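Side-chain contact in mitomycin biosynthesis 6-O-methyltransferase (Streptomyces lavendulae, PDB 3GWZ), which transfers the methyl group of S-adenosyl-L-methionine to the 6-hydroxyl of 6-demethylmitomycins A and B, forming the quinone methoxy group of mitomycins A and B: residues A[352-357]-A[361-366]. Residues are numbered along the deposited sequence; the frame is centred on the assembly and turned at random.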
ATOM      1  N   ARG A 352     -13.116  41.417  -2.444  1.00 28.40           N
ATOM      2  CA  ARG A 352     -11.859  41.294  -1.722  1.00 26.90           C
ATOM      3  C   ARG A 352     -11.143  40.023  -2.144  1.00 27.90           C
ATOM      4  O   ARG A 352     -11.723  39.167  -2.812  1.00 22.25           O
ATOM      5  CB  ARG A 352     -12.096  41.297  -0.209  1.00 36.07           C
ATOM      6  CG  ARG A 352     -12.967  40.163   0.284  1.00 34.92           C
ATOM      7  CD  ARG A 352     -13.478  40.442   1.689  1.00 43.91           C
ATOM      8  NE  ARG A 352     -14.566  39.542   2.061  1.00 41.83           N
ATOM      9  CZ  ARG A 352     -14.498  38.640   3.035  1.00 50.44           C
ATOM     10  NH1 ARG A 352     -13.389  38.517   3.752  1.00 58.42           N
ATOM     11  NH2 ARG A 352     -15.543  37.865   3.300  1.00 51.92           N
ATOM     12  N   SER A 353      -9.874  39.912  -1.773  1.00 26.51           N
ATOM     13  CA  SER A 353      -9.118  38.700  -2.042  1.00 27.55           C
ATOM     14  C   SER A 353      -8.486  38.214  -0.751  1.00 32.86           C
ATOM     15  O   SER A 353      -7.935  39.002   0.017  1.00 32.97           O
ATOM     16  CB  SER A 353      -8.063  38.922  -3.133  1.00 28.74           C
ATOM     17  OG  SER A 353      -6.923  39.592  -2.627  1.00 36.92           O
ATOM     18  N   LEU A 354      -8.586  36.910  -0.519  1.00 26.18           N
ATOM     19  CA  LEU A 354      -8.163  36.300   0.733  1.00 30.47           C
ATOM     20  C   LEU A 354      -7.053  35.284   0.496  1.00 34.28           C
ATOM     21  O   LEU A 354      -7.006  34.633  -0.554  1.00 26.81           O
ATOM     22  CB  LEU A 354      -9.357  35.605   1.392  1.00 29.49           C
ATOM     23  CG  LEU A 354     -10.618  36.466   1.449  1.00 37.26           C
ATOM     24  CD1 LEU A 354     -11.875  35.617   1.581  1.00 39.41           C
ATOM     25  CD2 LEU A 354     -10.505  37.467   2.590  1.00 42.08           C
ATOM     26  N   PRO A 355      -6.155  35.139   1.478  1.00 35.26           N
ATOM     27  CA  PRO A 355      -5.082  34.152   1.375  1.00 32.36           C
ATOM     28  C   PRO A 355      -5.652  32.752   1.532  1.00 28.96           C
ATOM     29  O   PRO A 355      -6.677  32.561   2.180  1.00 33.17           O
ATOM     30  CB  PRO A 355      -4.177  34.493   2.561  1.00 41.17           C
ATOM     31  CG  PRO A 355      -5.066  35.151   3.542  1.00 39.61           C
ATOM     32  CD  PRO A 355      -6.152  35.843   2.771  1.00 36.78           C
ATOM     33  N   CYS A 356      -4.995  31.777   0.926  1.00 34.44           N
ATOM     34  CA  CYS A 356      -5.464  30.410   0.997  1.00 37.58           C
ATOM     35  C   CYS A 356      -4.256  29.485   1.046  1.00 38.83           C
ATOM     36  O   CYS A 356      -3.702  29.116   0.011  1.00 41.60           O
ATOM     37  CB  CYS A 356      -6.341  30.102  -0.215  1.00 29.99           C
ATOM     38  SG  CYS A 356      -7.184  28.546  -0.099  1.00 42.29           S
ATOM     39  N   GLY A 357      -3.851  29.113   2.256  1.00 39.61           N
ATOM     40  CA  GLY A 357      -2.710  28.235   2.441  1.00 43.20           C
ATOM     41  C   GLY A 357      -1.456  28.769   1.777  1.00 41.66           C
ATOM     42  O   GLY A 357      -1.428  29.905   1.305  1.00 41.63           O
ATOM     43  N   VAL A 361      -1.970  30.496  -4.342  1.00 20.93           N
ATOM     44  CA  VAL A 361      -3.423  30.394  -4.420  1.00 19.14           C
ATOM     45  C   VAL A 361      -4.093  31.468  -3.579  1.00 22.31           C
ATOM     46  O   VAL A 361      -3.739  31.667  -2.420  1.00 24.52           O
ATOM     47  CB  VAL A 361      -3.943  29.035  -3.941  1.00 24.83           C
ATOM     48  CG1 VAL A 361      -5.470  29.002  -4.070  1.00 22.89           C
ATOM     49  CG2 VAL A 361      -3.312  27.909  -4.737  1.00 20.73           C
ATOM     50  N   ARG A 362      -5.069  32.154  -4.159  1.00 17.60           N
ATOM     51  CA  ARG A 362      -5.863  33.114  -3.398  1.00 18.64           C
ATOM     52  C   ARG A 362      -7.338  32.910  -3.691  1.00 22.92           C
ATOM     53  O   ARG A 362      -7.696  32.332  -4.717  1.00 17.84           O
ATOM     54  CB  ARG A 362      -5.451  34.559  -3.714  1.00 25.02           C
ATOM     55  CG  ARG A 362      -4.123  34.969  -3.079  1.00 30.74           C
ATOM     56  CD  ARG A 362      -3.876  36.471  -3.157  1.00 35.03           C
ATOM     57  NE  ARG A 362      -4.667  37.237  -2.191  1.00 38.23           N
ATOM     58  CZ  ARG A 362      -4.329  37.409  -0.914  1.00 37.75           C
ATOM     59  NH1 ARG A 362      -3.225  36.855  -0.433  1.00 38.75           N
ATOM     60  NH2 ARG A 362      -5.100  38.128  -0.111  1.00 41.01           N
ATOM     61  N   ILE A 363      -8.187  33.375  -2.779  1.00 16.88           N
ATOM     62  CA  ILE A 363      -9.623  33.354  -2.995  1.00 17.40           C
ATOM     63  C   ILE A 363     -10.048  34.768  -3.354  1.00 21.46           C
ATOM     64  O   ILE A 363      -9.896  35.677  -2.547  1.00 25.03           O
ATOM     65  CB  ILE A 363     -10.385  32.919  -1.721  1.00 18.73           C
ATOM     66  CG1 ILE A 363     -10.018  31.489  -1.337  1.00 20.02           C
ATOM     67  CG2 ILE A 363     -11.901  33.036  -1.930  1.00 21.65           C
ATOM     68  CD1 ILE A 363     -10.309  31.156   0.118  1.00 24.17           C
ATOM     69  N   VAL A 364     -10.553  34.967  -4.566  1.00 16.27           N
ATOM     70  CA  VAL A 364     -11.038  36.278  -4.950  1.00 15.18           C
ATOM     71  C   VAL A 364     -12.560  36.294  -4.861  1.00 20.37           C
ATOM     72  O   VAL A 364     -13.240  35.634  -5.642  1.00 16.38           O
ATOM     73  CB  VAL A 364     -10.570  36.665  -6.358  1.00 21.30           C
ATOM     74  CG1 VAL A 364     -10.993  38.093  -6.686  1.00 21.97           C
ATOM     75  CG2 VAL A 364      -9.053  36.532  -6.456  1.00 24.56           C
ATOM     76  N   GLU A 365     -13.087  37.028  -3.882  1.00 18.57           N
ATOM     77  CA  GLU A 365     -14.529  37.114  -3.692  1.00 18.31           C
ATOM     78  C   GLU A 365     -15.109  38.215  -4.568  1.00 18.80           C
ATOM     79  O   GLU A 365     -14.649  39.357  -4.531  1.00 19.73           O
ATOM     80  CB  GLU A 365     -14.877  37.382  -2.227  1.00 22.74           C
ATOM     81  CG  GLU A 365     -16.384  37.534  -1.996  1.00 22.26           C
ATOM     82  CD  GLU A 365     -16.728  37.913  -0.567  1.00 33.12           C
ATOM     83  OE1 GLU A 365     -16.001  38.742   0.018  1.00 38.06           O
ATOM     84  OE2 GLU A 365     -17.725  37.386  -0.032  1.00 34.19           O
ATOM     85  N   ILE A 366     -16.138  37.864  -5.332  1.00 15.71           N
ATOM     86  CA  ILE A 366     -16.644  38.704  -6.410  1.00 16.44           C
ATOM     87  C   ILE A 366     -18.170  38.846  -6.339  1.00 20.81           C
ATOM     88  O   ILE A 366     -18.878  37.900  -5.978  1.00 19.94           O
ATOM     89  CB  ILE A 366     -16.219  38.108  -7.779  1.00 20.28           C
ATOM     90  CG1 ILE A 366     -14.697  38.172  -7.933  1.00 16.76           C
ATOM     91  CG2 ILE A 366     -16.919  38.799  -8.934  1.00 22.25           C
ATOM     92  CD1 ILE A 366     -14.116  37.014  -8.726  1.00 16.04           C
TER
HETATM   93  O   HOH W   1      -2.462  32.320  -0.210  1.00 41.77           O
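Arg352 and Glu365 form a salt bridge between two antiparallel strands: Arg352 NE donates to Glu365 OE1 at 2.6 Å, though the carboxylate oxygen lies 32° out of the guanidinium plane. Glu365 stretches out fully to get there, and its other oxygen, OE2, is taken by the Tyr198 hydroxyl. Beneath the salt bridge the backbones pair, Glu365 N giving a hydrogen bond of 2.8 Å to Arg352 O. Two residues along, at the next hydrogen-bonded pair, Leu354 and Ile363 bond through both their amides, with Leu354 N to Ile363 O at 2.7 Å.

From Arg362 a second guanidinium reaches across. A bend at chi3 (76°) folds the chain over the neighbouring strand, laying one face of the group against Leu354 C and Pro355 N. Arg362 NE bonds Ser353 OG at 3.3 Å, the oxygen tilted from the guanidinium plane, while at the edge NH2 adds a weak bond of 3.0 Å to Ser353 O. The stronger partner of that serine hydroxyl is Glu336.

Apolar packing takes over toward the turn, where Cys356 SG lies 4.1 Å from Ile363 CD1 and helix 173-197 closes over both residues. A water accepts from Cys356 N and donates to Gly357 O and Val361 O, linking the loop that follows strand 348-355 to the start of strand 361-368. Val361 also touches Asn308, a substrate-binding residue. This is the C-terminal beta hairpin of a class I methyltransferase, whose last strand runs antiparallel beside strand 302-308 of the Rossmann-like sheet.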